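Local coordinates for protein chitinase (Thermococcus kodakarensis KOD1, PDB 5DHE) that hydrolyses chitin, the part described here being one of its chitin-binding domains, which probably holds the enzyme on its insoluble polysaccharide substrate, at residues Asp2-Asp7 and Gln95-Trp100; Tyr21-Asn26 and Phe75-Thr80; Ser46-Ala51 and Val60-Val65. All coordinates share one frame; numbering follows the deposited sequence.

Interaction 1 of 3, residues Asp2-Asp7 and Gln95-Trp100; sequences DLVKPD and QLWDVW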
ATOM      1  N   ASP A   2      10.287  12.391  11.844  1.00 13.88           N
ATOM      2  CA  ASP A   2       8.892  12.779  11.689  1.00 11.09           C
ATOM      3  C   ASP A   2       8.364  12.337  10.334  1.00  9.51           C
ATOM      4  O   ASP A   2       9.083  12.418   9.339  1.00 11.95           O
ATOM      5  CB  ASP A   2       8.753  14.292  11.780  1.00 15.68           C
ATOM      6  CG  ASP A   2       9.399  14.854  13.016  1.00 22.32           C
ATOM      7  OD1 ASP A   2       8.941  14.495  14.115  1.00 19.71           O
ATOM      8  OD2 ASP A   2      10.358  15.643  12.881  1.00 26.51           O
ATOM      9  N   LEU A   3       7.108  11.889  10.292  1.00  9.04           N
ATOM     10  CA  LEU A   3       6.500  11.493   9.021  1.00  9.42           C
ATOM     11  C   LEU A   3       6.495  12.706   8.094  1.00 10.38           C
ATOM     12  O   LEU A   3       6.141  13.805   8.512  1.00 11.52           O
ATOM     13  CB  LEU A   3       5.069  11.025   9.245  1.00  9.87           C
ATOM     14  CG  LEU A   3       5.004   9.673   9.955  1.00  7.31           C
ATOM     15  CD1 LEU A   3       3.542   9.365  10.264  1.00 10.84           C
ATOM     16  CD2 LEU A   3       5.641   8.559   9.081  1.00 10.52           C
ATOM     17  N   VAL A   4       6.871  12.502   6.838  1.00  8.64           N
ATOM     18  CA  VAL A   4       6.909  13.621   5.906  1.00  9.07           C
ATOM     19  C   VAL A   4       5.513  14.110   5.512  1.00 10.42           C
ATOM     20  O   VAL A   4       5.312  15.305   5.304  1.00 11.65           O
ATOM     21  CB  VAL A   4       7.705  13.252   4.634  1.00 10.42           C
ATOM     22  CG1 VAL A   4       7.652  14.413   3.620  1.00 11.92           C
ATOM     23  CG2 VAL A   4       9.158  12.942   4.999  1.00 12.27           C
ATOM     24  N   LYS A   5       4.542  13.204   5.416  1.00 10.07           N
ATOM     25  CA  LYS A   5       3.189  13.602   5.021  1.00  8.53           C
ATOM     26  C   LYS A   5       2.181  12.675   5.676  1.00 10.64           C
ATOM     27  O   LYS A   5       1.626  11.783   5.041  1.00 10.38           O
ATOM     28  CB  LYS A   5       3.042  13.567   3.491  1.00  9.68           C
ATOM     29  CG  LYS A   5       1.793  14.313   2.995  1.00 11.03           C
ATOM     30  CD  LYS A   5       1.728  14.416   1.470  1.00 12.77           C
ATOM     31  CE  LYS A   5       0.597  15.355   1.018  1.00 11.68           C
ATOM     32  NZ  LYS A   5      -0.760  14.987   1.481  1.00 14.50           N
ATOM     33  N   PRO A   6       1.926  12.894   6.969  1.00 11.56           N
ATOM     34  CA  PRO A   6       0.993  12.084   7.757  1.00 13.27           C
ATOM     35  C   PRO A   6      -0.457  12.019   7.314  1.00 14.77           C
ATOM     36  O   PRO A   6      -1.240  11.299   7.923  1.00 14.91           O
ATOM     37  CB  PRO A   6       1.164  12.636   9.173  1.00 13.76           C
ATOM     38  CG  PRO A   6       1.516  14.068   8.936  1.00 14.87           C
ATOM     39  CD  PRO A   6       2.480  13.999   7.770  1.00 14.04           C
ATOM     40  N   ASP A   7      -0.831  12.760   6.274  1.00 11.66           N
ATOM     41  CA  ASP A   7      -2.207  12.664   5.799  1.00 13.20           C
ATOM     42  C   ASP A   7      -2.280  12.017   4.417  1.00 12.74           C
ATOM     43  O   ASP A   7      -3.301  12.117   3.727  1.00 13.87           O
ATOM     44  CB  ASP A   7      -2.882  14.051   5.781  1.00 16.42           C
ATOM     45  CG  ASP A   7      -2.307  14.980   4.731  1.00 20.40           C
ATOM     46  OD1 ASP A   7      -1.244  14.677   4.158  1.00 17.94           O
ATOM     47  OD2 ASP A   7      -2.926  16.041   4.487  1.00 22.36           O
ATOM     48  N   GLN A  95      12.216   8.103   1.967  1.00 15.20           N
ATOM     49  CA  GLN A  95      11.813   8.721   3.226  1.00 13.16           C
ATOM     50  C   GLN A  95      10.428   8.192   3.569  1.00 10.65           C
ATOM     51  O   GLN A  95       9.595   8.006   2.688  1.00 10.05           O
ATOM     52  CB  GLN A  95      11.760  10.240   3.096  1.00 15.28           C
ATOM     53  CG  GLN A  95      13.127  10.873   2.889  1.00 22.77           C
ATOM     54  CD  GLN A  95      13.078  12.391   2.776  1.00 28.67           C
ATOM     55  OE1 GLN A  95      14.070  13.071   3.054  1.00 38.17           O
ATOM     56  NE2 GLN A  95      11.940  12.928   2.358  1.00 29.82           N
ATOM     57  N   LEU A  96      10.181   7.956   4.852  1.00 10.02           N
ATOM     58  CA  LEU A  96       8.881   7.451   5.288  1.00  7.46           C
ATOM     59  C   LEU A  96       7.913   8.631   5.358  1.00 10.13           C
ATOM     60  O   LEU A  96       8.097   9.556   6.155  1.00  9.88           O
ATOM     61  CB  LEU A  96       9.023   6.778   6.666  1.00  8.81           C
ATOM     62  CG  LEU A  96       7.746   6.189   7.266  1.00  7.81           C
ATOM     63  CD1 LEU A  96       7.252   5.033   6.414  1.00  8.26           C
ATOM     64  CD2 LEU A  96       8.015   5.712   8.694  1.00  8.46           C
ATOM     65  N   TRP A  97       6.895   8.589   4.503  1.00  7.83           N
ATOM     66  CA  TRP A  97       5.884   9.642   4.441  1.00  6.96           C
ATOM     67  C   TRP A  97       4.692   9.414   5.355  1.00  7.34           C
ATOM     68  O   TRP A  97       4.218  10.347   5.996  1.00  9.77           O
ATOM     69  CB  TRP A  97       5.385   9.790   3.004  1.00  7.94           C
ATOM     70  CG  TRP A  97       6.267  10.656   2.155  1.00  9.04           C
ATOM     71  CD1 TRP A  97       7.623  10.785   2.234  1.00 10.20           C
ATOM     72  CD2 TRP A  97       5.834  11.557   1.136  1.00  7.73           C
ATOM     73  NE1 TRP A  97       8.066  11.726   1.331  1.00 10.72           N
ATOM     74  CE2 TRP A  97       6.985  12.216   0.642  1.00 10.29           C
ATOM     75  CE3 TRP A  97       4.580  11.874   0.591  1.00 10.62           C
ATOM     76  CZ2 TRP A  97       6.923  13.181  -0.373  1.00 10.80           C
ATOM     77  CZ3 TRP A  97       4.514  12.835  -0.420  1.00 10.47           C
ATOM     78  CH2 TRP A  97       5.681  13.476  -0.889  1.00 12.46           C
ATOM     79  N   ASP A  98       4.204   8.181   5.415  1.00  7.13           N
ATOM     80  CA  ASP A  98       3.048   7.892   6.255  1.00  6.86           C
ATOM     81  C   ASP A  98       3.008   6.409   6.591  1.00  7.78           C
ATOM     82  O   ASP A  98       3.705   5.603   5.973  1.00  8.16           O
ATOM     83  CB  ASP A  98       1.771   8.306   5.506  1.00  7.82           C
ATOM     84  CG  ASP A  98       0.573   8.501   6.426  1.00  8.65           C
ATOM     85  OD1 ASP A  98       0.735   8.477   7.662  1.00  9.95           O
ATOM     86  OD2 ASP A  98      -0.543   8.696   5.900  1.00  9.77           O
ATOM     87  N   VAL A  99       2.177   6.074   7.569  1.00  8.97           N
ATOM     88  CA  VAL A  99       2.017   4.702   8.026  1.00  9.88           C
ATOM     89  C   VAL A  99       0.542   4.446   8.282  1.00  9.22           C
ATOM     90  O   VAL A  99      -0.168   5.315   8.790  1.00 11.06           O
ATOM     91  CB  VAL A  99       2.757   4.468   9.379  1.00  7.94           C
ATOM     92  CG1 VAL A  99       2.487   3.060   9.895  1.00  9.90           C
ATOM     93  CG2 VAL A  99       4.265   4.683   9.221  1.00 10.86           C
ATOM     94  N   TRP A 100       0.077   3.257   7.922  1.00  9.89           N
ATOM     95  CA  TRP A 100      -1.300   2.862   8.186  1.00  9.15           C
ATOM     96  C   TRP A 100      -1.186   1.768   9.247  1.00 12.52           C
ATOM     97  O   TRP A 100      -0.425   0.799   9.019  1.00  9.40           O
ATOM     98  CB  TRP A 100      -1.972   2.292   6.934  1.00 10.97           C
ATOM     99  CG  TRP A 100      -3.408   1.926   7.168  1.00 11.38           C
ATOM    100  CD1 TRP A 100      -4.478   2.781   7.221  1.00 12.54           C
ATOM    101  CD2 TRP A 100      -3.925   0.616   7.434  1.00 12.74           C
ATOM    102  NE1 TRP A 100      -5.626   2.081   7.505  1.00 15.02           N
ATOM    103  CE2 TRP A 100      -5.318   0.750   7.639  1.00 12.47           C
ATOM    104  CE3 TRP A 100      -3.349  -0.659   7.518  1.00 13.09           C
ATOM    105  CZ2 TRP A 100      -6.146  -0.349   7.927  1.00 16.00           C
ATOM    106  CZ3 TRP A 100      -4.167  -1.753   7.805  1.00 12.72           C
ATOM    107  CH2 TRP A 100      -5.552  -1.587   8.006  1.00 12.79           C
ATOM    108  OXT TRP A 100      -1.841   1.904  10.307  1.00 14.92           O
TER
HETATM  109  O   HOH W   1      10.161  10.368   7.536  1.00 19.88           O
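Val4 lies over the indole of Trp97 and Lys5 runs obliquely past it, and two backbone hydrogen bonds fix them there. Val4 N donates to Leu96 O at 3.3 Å, and Lys5 N donates to Trp97 O at 2.9 Å. Leu96 O gains a second donor in a water, which also donates to Asp2 O and so ties the start of the segment to the same carbonyl.

The apolar contacts centre on the indole. Val4 CB sits over one face of the five-membered ring, 3.7 Å from its centroid, a CH-pi contact. With CG1 anti to the backbone N (chi1 176°), that methyl also reaches over the ring, 3.6 Å from Trp97 NE1; a compact beta-branched residue suits this place. Lys5 adds its aliphatic chain, CD lying 3.7 Å from Trp97 CZ3. Leu3, one residue before Val4, sets CD2 3.7 Å from Leu96 CG.

Strand 95-99 is an outermost strand of the five-stranded sheet, and Trp97 and Asp98 form a classic beta bulge opposite Leu90. The N-terminal segment covers this edge without becoming a regular strand.

The charged ends find partners away from the interface. Within its own segment Lys5 NZ forms a salt bridge with Asp7 OD1 at 2.7 Å, and it also binds Asn26 O, while Asp98 OD2 accepts a hydrogen bond from Phe9 N.

Interaction 2 of 3, residues Tyr21-Asn26 and Phe75-Thr80; sequences YDVTLN and FGFIAT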
ATOM      1  N   TYR A  21      -8.390  -4.212   0.313  1.00  7.03           N
ATOM      2  CA  TYR A  21      -7.780  -2.975   0.781  1.00  8.73           C
ATOM      3  C   TYR A  21      -7.824  -1.995  -0.378  1.00  9.03           C
ATOM      4  O   TYR A  21      -7.257  -2.245  -1.444  1.00 11.93           O
ATOM      5  CB  TYR A  21      -6.330  -3.212   1.228  1.00  8.74           C
ATOM      6  CG  TYR A  21      -6.218  -4.079   2.461  1.00 10.25           C
ATOM      7  CD1 TYR A  21      -6.298  -5.466   2.367  1.00  9.38           C
ATOM      8  CD2 TYR A  21      -6.106  -3.505   3.725  1.00 11.37           C
ATOM      9  CE1 TYR A  21      -6.274  -6.263   3.506  1.00  7.67           C
ATOM     10  CE2 TYR A  21      -6.090  -4.286   4.878  1.00  8.94           C
ATOM     11  CZ  TYR A  21      -6.176  -5.665   4.758  1.00  8.24           C
ATOM     12  OH  TYR A  21      -6.200  -6.435   5.883  1.00  9.22           O
ATOM     13  N   ASP A  22      -8.540  -0.893  -0.177  1.00  7.88           N
ATOM     14  CA  ASP A  22      -8.677   0.147  -1.187  1.00 10.75           C
ATOM     15  C   ASP A  22      -7.791   1.253  -0.661  1.00  8.77           C
ATOM     16  O   ASP A  22      -8.107   1.888   0.356  1.00 10.46           O
ATOM     17  CB  ASP A  22     -10.133   0.599  -1.264  1.00 13.54           C
ATOM     18  CG  ASP A  22     -10.375   1.583  -2.385  1.00 20.59           C
ATOM     19  OD1 ASP A  22      -9.654   2.597  -2.467  1.00 20.50           O
ATOM     20  OD2 ASP A  22     -11.302   1.343  -3.184  1.00 26.97           O
ATOM     21  N   VAL A  23      -6.685   1.481  -1.354  1.00  6.96           N
ATOM     22  CA  VAL A  23      -5.695   2.440  -0.903  1.00  8.75           C
ATOM     23  C   VAL A  23      -5.574   3.689  -1.751  1.00 11.03           C
ATOM     24  O   VAL A  23      -5.241   3.618  -2.925  1.00 14.80           O
ATOM     25  CB  VAL A  23      -4.296   1.765  -0.855  1.00  9.33           C
ATOM     26  CG1 VAL A  23      -3.248   2.735  -0.312  1.00 11.16           C
ATOM     27  CG2 VAL A  23      -4.346   0.503  -0.007  1.00 10.54           C
ATOM     28  N   THR A  24      -5.832   4.832  -1.138  1.00  9.04           N
ATOM     29  CA  THR A  24      -5.690   6.098  -1.830  1.00  8.41           C
ATOM     30  C   THR A  24      -4.481   6.794  -1.218  1.00  9.51           C
ATOM     31  O   THR A  24      -4.291   6.796   0.004  1.00 10.41           O
ATOM     32  CB  THR A  24      -6.958   6.974  -1.668  1.00 10.83           C
ATOM     33  OG1 THR A  24      -8.028   6.385  -2.420  1.00 13.04           O
ATOM     34  CG2 THR A  24      -6.697   8.399  -2.171  1.00 15.09           C
ATOM     35  N   LEU A  25      -3.633   7.335  -2.087  1.00 10.12           N
ATOM     36  CA  LEU A  25      -2.440   8.049  -1.659  1.00 10.14           C
ATOM     37  C   LEU A  25      -2.588   9.503  -2.088  1.00  9.28           C
ATOM     38  O   LEU A  25      -2.592   9.814  -3.280  1.00 10.52           O
ATOM     39  CB  LEU A  25      -1.192   7.468  -2.314  1.00 11.50           C
ATOM     40  CG  LEU A  25      -0.957   5.971  -2.136  1.00  6.61           C
ATOM     41  CD1 LEU A  25       0.295   5.579  -2.955  1.00  7.48           C
ATOM     42  CD2 LEU A  25      -0.779   5.620  -0.647  1.00  8.56           C
ATOM     43  N   ASN A  26      -2.728  10.377  -1.100  1.00  8.49           N
ATOM     44  CA  ASN A  26      -2.862  11.803  -1.350  1.00  9.38           C
ATOM     45  C   ASN A  26      -1.448  12.330  -1.221  1.00  9.16           C
ATOM     46  O   ASN A  26      -0.992  12.734  -0.146  1.00 10.79           O
ATOM     47  CB  ASN A  26      -3.831  12.381  -0.327  1.00 11.37           C
ATOM     48  CG  ASN A  26      -5.235  11.850  -0.539  1.00 16.48           C
ATOM     49  OD1 ASN A  26      -5.806  11.176   0.327  1.00 25.18           O
ATOM     50  ND2 ASN A  26      -5.793  12.122  -1.714  1.00 17.18           N
ATOM     51  N   PHE A  75      -4.777   2.455  -5.552  1.00  9.08           N
ATOM     52  CA  PHE A  75      -4.574   1.083  -5.968  1.00  9.06           C
ATOM     53  C   PHE A  75      -5.269   0.237  -4.939  1.00  9.89           C
ATOM     54  O   PHE A  75      -5.737   0.745  -3.905  1.00 12.00           O
ATOM     55  CB  PHE A  75      -3.083   0.695  -6.068  1.00 10.68           C
ATOM     56  CG  PHE A  75      -2.374   0.589  -4.754  1.00  9.51           C
ATOM     57  CD1 PHE A  75      -1.900   1.726  -4.106  1.00  8.01           C
ATOM     58  CD2 PHE A  75      -2.142  -0.654  -4.175  1.00 11.02           C
ATOM     59  CE1 PHE A  75      -1.199   1.630  -2.911  1.00  9.14           C
ATOM     60  CE2 PHE A  75      -1.440  -0.761  -2.970  1.00 10.48           C
ATOM     61  CZ  PHE A  75      -0.969   0.387  -2.343  1.00  8.63           C
ATOM     62  N   GLY A  76      -5.360  -1.048  -5.227  1.00 12.36           N
ATOM     63  CA  GLY A  76      -6.024  -1.930  -4.301  1.00 12.76           C
ATOM     64  C   GLY A  76      -5.487  -3.331  -4.392  1.00 12.15           C
ATOM     65  O   GLY A  76      -4.751  -3.682  -5.318  1.00 12.42           O
ATOM     66  N   PHE A  77      -5.848  -4.136  -3.406  1.00 10.54           N
ATOM     67  CA  PHE A  77      -5.426  -5.524  -3.402  1.00  9.58           C
ATOM     68  C   PHE A  77      -6.302  -6.299  -2.450  1.00  8.98           C
ATOM     69  O   PHE A  77      -6.980  -5.723  -1.595  1.00 10.17           O
ATOM     70  CB  PHE A  77      -3.940  -5.662  -3.004  1.00 10.29           C
ATOM     71  CG  PHE A  77      -3.608  -5.214  -1.592  1.00  9.78           C
ATOM     72  CD1 PHE A  77      -3.632  -6.121  -0.525  1.00 10.20           C
ATOM     73  CD2 PHE A  77      -3.207  -3.897  -1.346  1.00  9.65           C
ATOM     74  CE1 PHE A  77      -3.253  -5.715   0.761  1.00 11.01           C
ATOM     75  CE2 PHE A  77      -2.827  -3.483  -0.053  1.00  9.10           C
ATOM     76  CZ  PHE A  77      -2.851  -4.393   0.989  1.00  9.34           C
ATOM     77  N   ILE A  78      -6.345  -7.609  -2.643  1.00  7.89           N
ATOM     78  CA  ILE A  78      -7.092  -8.465  -1.751  1.00  8.55           C
ATOM     79  C   ILE A  78      -6.033  -9.382  -1.174  1.00  7.53           C
ATOM     80  O   ILE A  78      -5.134  -9.820  -1.900  1.00  8.21           O
ATOM     81  CB  ILE A  78      -8.135  -9.299  -2.510  1.00  7.71           C
ATOM     82  CG1 ILE A  78      -9.183  -8.357  -3.100  1.00  7.94           C
ATOM     83  CG2 ILE A  78      -8.771 -10.330  -1.579  1.00  7.71           C
ATOM     84  CD1 ILE A  78     -10.206  -9.099  -3.970  1.00  9.70           C
ATOM     85  N   ALA A  79      -6.105  -9.619   0.129  1.00  7.44           N
ATOM     86  CA  ALA A  79      -5.158 -10.526   0.780  1.00  6.60           C
ATOM     87  C   ALA A  79      -6.014 -11.574   1.468  1.00  7.43           C
ATOM     88  O   ALA A  79      -7.080 -11.259   2.001  1.00  7.94           O
ATOM     89  CB  ALA A  79      -4.303  -9.783   1.790  1.00  9.07           C
ATOM     90  N   THR A  80      -5.560 -12.824   1.444  1.00  6.85           N
ATOM     91  CA  THR A  80      -6.337 -13.899   2.033  1.00  8.14           C
ATOM     92  C   THR A  80      -6.454 -13.837   3.548  1.00  8.54           C
ATOM     93  O   THR A  80      -5.553 -13.382   4.254  1.00  8.42           O
ATOM     94  CB  THR A  80      -5.762 -15.255   1.597  1.00  8.08           C
ATOM     95  OG1 THR A  80      -4.400 -15.370   2.040  1.00  9.17           O
ATOM     96  CG2 THR A  80      -5.812 -15.361   0.070  1.00  9.69           C
TER
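Tyr21 and Phe77 face each other as an antiparallel hydrogen-bonded pair, Tyr21 N donating to Phe77 O at 2.8 Å and Phe77 N returning a bond to Tyr21 O. Val23 and Phe75 form the next such pair. Between them Asp22 faces Gly76 as a non-hydrogen-bonded pair, where Gly76 CA makes a CA-H...O contact with Tyr21 O at 3.1 Å; a beta carbon would be tight against that oxygen, so glycine suits the place.

The Tyr21 side chain can be followed outward. Its CB lies over one face of the Phe77 ring, 3.8 Å from the centroid. CG comes 3.7 Å from Phe77 CZ, and CD1 meets Phe77 CE1 at 3.5 Å. CE1 passes on to the methyl of Ala79, whose small side chain leaves room for the phenol, and the terminal OH is hydrogen-bonded to Val85 N. The two rings are near parallel, planes at 14°, but offset along their planes, centroids 4.9 Å apart, with little of one ring covering the other.

Phe77 leans toward its neighbour because CG stands between the backbone N and the carbonyl carbon (chi1 64°). Phe75 takes the same turn and lays a ring face against Val23 CB, with Val23 CG1 3.5 Å from Phe75 CE1, while Leu25 CD1 comes to the edge of that ring. This face of the four-stranded sheet looks into the beta-sandwich, where Phe62 of the other sheet stacks on Phe77.

Paired backbone amides and carbonyls thus satisfy one another, and the side chains these two strands bring together on the inner face meet through carbon, the phenol oxygen being carried through to a partner of its own.

Interaction 3 of 3, residues Ser46-Ala51 and Val60-Val65; sequences SSVWSA and VVFTPV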
ATOM      1  N   SER A  46      -3.819 -11.992  -3.242  1.00  7.66           N
ATOM      2  CA  SER A  46      -4.438 -12.769  -4.308  1.00  6.67           C
ATOM      3  C   SER A  46      -4.977 -11.938  -5.475  1.00  8.92           C
ATOM      4  O   SER A  46      -5.312 -12.484  -6.523  1.00  9.41           O
ATOM      5  CB  SER A  46      -5.553 -13.642  -3.700  1.00  8.70           C
ATOM      6  OG  SER A  46      -6.525 -12.841  -3.033  1.00 12.56           O
ATOM      7  N   SER A  47      -5.074 -10.624  -5.293  1.00  8.89           N
ATOM      8  CA  SER A  47      -5.542  -9.737  -6.363  1.00  9.84           C
ATOM      9  C   SER A  47      -4.837  -8.402  -6.182  1.00  7.56           C
ATOM     10  O   SER A  47      -4.645  -7.959  -5.055  1.00  8.28           O
ATOM     11  CB  SER A  47      -7.058  -9.482  -6.273  1.00 10.45           C
ATOM     12  OG  SER A  47      -7.821 -10.640  -6.565  1.00 13.56           O
ATOM     13  N   VAL A  48      -4.459  -7.771  -7.293  1.00  9.43           N
ATOM     14  CA  VAL A  48      -3.811  -6.469  -7.253  1.00 10.39           C
ATOM     15  C   VAL A  48      -4.377  -5.621  -8.398  1.00 10.43           C
ATOM     16  O   VAL A  48      -4.538  -6.112  -9.513  1.00 11.98           O
ATOM     17  CB  VAL A  48      -2.286  -6.552  -7.489  1.00 11.51           C
ATOM     18  CG1 VAL A  48      -1.669  -5.152  -7.301  1.00 15.09           C
ATOM     19  CG2 VAL A  48      -1.639  -7.551  -6.537  1.00 14.45           C
ATOM     20  N   TRP A  49      -4.666  -4.361  -8.104  1.00 11.62           N
ATOM     21  CA  TRP A  49      -5.173  -3.442  -9.102  1.00 12.03           C
ATOM     22  C   TRP A  49      -4.399  -2.135  -9.095  1.00 10.78           C
ATOM     23  O   TRP A  49      -4.164  -1.533  -8.043  1.00 11.21           O
ATOM     24  CB  TRP A  49      -6.665  -3.173  -8.877  1.00 15.91           C
ATOM     25  CG  TRP A  49      -7.526  -4.382  -9.159  1.00 21.56           C
ATOM     26  CD1 TRP A  49      -7.842  -4.905 -10.383  1.00 25.05           C
ATOM     27  CD2 TRP A  49      -8.126  -5.241  -8.188  1.00 23.49           C
ATOM     28  NE1 TRP A  49      -8.605  -6.042 -10.230  1.00 28.22           N
ATOM     29  CE2 TRP A  49      -8.793  -6.269  -8.891  1.00 26.57           C
ATOM     30  CE3 TRP A  49      -8.163  -5.243  -6.788  1.00 25.30           C
ATOM     31  CZ2 TRP A  49      -9.490  -7.288  -8.242  1.00 25.81           C
ATOM     32  CZ3 TRP A  49      -8.854  -6.260  -6.140  1.00 26.34           C
ATOM     33  CH2 TRP A  49      -9.510  -7.271  -6.869  1.00 26.96           C
ATOM     34  N   SER A  50      -3.969  -1.734 -10.288  1.00 10.34           N
ATOM     35  CA  SER A  50      -3.266  -0.476 -10.501  1.00  9.32           C
ATOM     36  C   SER A  50      -1.896  -0.322  -9.862  1.00  8.23           C
ATOM     37  O   SER A  50      -1.412   0.797  -9.707  1.00  9.19           O
ATOM     38  CB  SER A  50      -4.169   0.687 -10.073  1.00 11.79           C
ATOM     39  OG  SER A  50      -5.369   0.656 -10.813  1.00 20.29           O
ATOM     40  N   ALA A  51      -1.267  -1.446  -9.513  1.00  7.18           N
ATOM     41  CA  ALA A  51       0.073  -1.431  -8.936  1.00  8.53           C
ATOM     42  C   ALA A  51       0.812  -2.712  -9.284  1.00  9.45           C
ATOM     43  O   ALA A  51       0.181  -3.739  -9.553  1.00 12.42           O
ATOM     44  CB  ALA A  51      -0.008  -1.304  -7.411  1.00 10.08           C
ATOM     45  N   VAL A  60       5.554  -7.152   1.490  1.00  7.20           N
ATOM     46  CA  VAL A  60       5.042  -7.095   0.130  1.00  9.10           C
ATOM     47  C   VAL A  60       5.304  -5.639  -0.279  1.00  8.56           C
ATOM     48  O   VAL A  60       5.137  -4.715   0.526  1.00 11.46           O
ATOM     49  CB  VAL A  60       3.550  -7.409   0.100  1.00  8.70           C
ATOM     50  CG1 VAL A  60       2.999  -7.235  -1.337  1.00  9.40           C
ATOM     51  CG2 VAL A  60       3.332  -8.844   0.567  1.00 11.78           C
ATOM     52  N   VAL A  61       5.754  -5.428  -1.508  1.00  8.28           N
ATOM     53  CA  VAL A  61       6.087  -4.087  -1.959  1.00  7.91           C
ATOM     54  C   VAL A  61       5.266  -3.715  -3.181  1.00  8.08           C
ATOM     55  O   VAL A  61       5.346  -4.376  -4.214  1.00  9.58           O
ATOM     56  CB  VAL A  61       7.602  -4.007  -2.303  1.00  9.76           C
ATOM     57  CG1 VAL A  61       7.970  -2.601  -2.738  1.00 12.57           C
ATOM     58  CG2 VAL A  61       8.436  -4.444  -1.103  1.00 14.06           C
ATOM     59  N   PHE A  62       4.459  -2.670  -3.055  1.00  6.36           N
ATOM     60  CA  PHE A  62       3.635  -2.197  -4.171  1.00  7.58           C
ATOM     61  C   PHE A  62       4.235  -0.937  -4.764  1.00  7.24           C
ATOM     62  O   PHE A  62       4.665  -0.044  -4.038  1.00  8.34           O
ATOM     63  CB  PHE A  62       2.215  -1.894  -3.704  1.00  5.11           C
ATOM     64  CG  PHE A  62       1.430  -3.107  -3.333  1.00  6.61           C
ATOM     65  CD1 PHE A  62       0.931  -3.958  -4.314  1.00  9.13           C
ATOM     66  CD2 PHE A  62       1.182  -3.398  -1.997  1.00  8.06           C
ATOM     67  CE1 PHE A  62       0.182  -5.084  -3.965  1.00  9.58           C
ATOM     68  CE2 PHE A  62       0.435  -4.519  -1.640  1.00 10.20           C
ATOM     69  CZ  PHE A  62      -0.067  -5.360  -2.627  1.00  9.13           C
ATOM     70  N   THR A  63       4.288  -0.883  -6.094  1.00  7.61           N
ATOM     71  CA  THR A  63       4.799   0.286  -6.808  1.00  8.19           C
ATOM     72  C   THR A  63       3.764   0.622  -7.888  1.00  8.77           C
ATOM     73  O   THR A  63       3.030  -0.251  -8.352  1.00  9.43           O
ATOM     74  CB  THR A  63       6.172   0.021  -7.444  1.00  9.04           C
ATOM     75  OG1 THR A  63       6.138  -1.210  -8.174  1.00  9.95           O
ATOM     76  CG2 THR A  63       7.233  -0.055  -6.376  1.00 10.43           C
ATOM     77  N   PRO A  64       3.695   1.893  -8.304  1.00  8.94           N
ATOM     78  CA  PRO A  64       2.712   2.261  -9.321  1.00  8.79           C
ATOM     79  C   PRO A  64       2.944   1.787 -10.739  1.00  9.30           C
ATOM     80  O   PRO A  64       4.084   1.578 -11.167  1.00 11.23           O
ATOM     81  CB  PRO A  64       2.729   3.787  -9.273  1.00 10.46           C
ATOM     82  CG  PRO A  64       4.175   4.086  -8.982  1.00 10.11           C
ATOM     83  CD  PRO A  64       4.512   3.055  -7.905  1.00  9.73           C
ATOM     84  N   VAL A  65       1.845   1.611 -11.465  1.00 11.41           N
ATOM     85  CA  VAL A  65       1.956   1.320 -12.878  1.00  9.58           C
ATOM     86  C   VAL A  65       2.258   2.735 -13.422  1.00 11.48           C
ATOM     87  O   VAL A  65       2.034   3.720 -12.714  1.00 10.37           O
ATOM     88  CB  VAL A  65       0.645   0.768 -13.454  1.00 10.49           C
ATOM     89  CG1 VAL A  65       0.466  -0.681 -12.974  1.00 10.15           C
ATOM     90  CG2 VAL A  65      -0.543   1.632 -13.028  1.00 10.86           C
TER
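The backbones of Ser46-Ala51 and Val60-Val65 share no hydrogen bond and come together at Ala51, whose CA lies 4.6 Å from Pro64 CA. Here Ala51 CA approaches Thr63 O to 3.2 Å, and Ala51 CB is 3.4 Å from the same oxygen; a bare methyl suits so close a passage.

Further back, Val48 and Phe62 carry the apolar contact. Val48 points toward the other segment and sets both methyls near one corner of the ring, CG1 3.8 Å and CG2 4.0 Å from Phe62 CE1. Phe62 CG is anti to its carbonyl carbon (chi1 -70°), which brings the ring nearer to segment 46-51 than its own CB bond points. Ala51 CB touches the adjoining ring atom, Phe62 CD1, at 4.2 Å.

Val48 on Phe62 bridges the two sheets of the beta-sandwich, strand 45-49 being an outermost strand of one, while Ala51 already lies where the chain passes over into the sheet of strand 59-64. Phe62 stacks on Phe77 and also meets Phe75, so its flat, wholly apolar ring fits between sheets. A serine in its place would probably leave Val48 and Ala51 without their shared packing partner and open a gap beside Phe75 and Phe77.

At the far end Val65 packs its methyls against the turn at Ser50. Its CG2 is 3.5 Å from Ser50 O and its CG1 is 3.9 Å from Ala51 N. Ser50 has a positive phi of 66°, turning the chain as it leaves strand 45-49, and its carbonyl is held by Asn68 ND2. The amide N of Val65 is buried here with no partner in the model.

How the interactions relate
From the N terminus, residues 2-7 meet the last strand at once, so interaction 1 closes nearly the whole chain into a loop and brings its two ends together. Within that loop, interaction 2 joins strand 18-26 to strand 72-80, at the middle of the four-stranded sheet. Interaction 3 lies within this second loop and closes the shortest, linking the edge of the same sheet to strand 59-64 of the five-stranded one. The loops are therefore nested and none cross. Interactions 1 and 2 touch where Trp100 packs on Tyr21; interactions 2 and 3 join by probable backbone hydrogen bonds, Trp49 N with Gly76 O and Ser46 N with Ile78 O, between neighbouring strands. Interactions 1 and 3 do not touch.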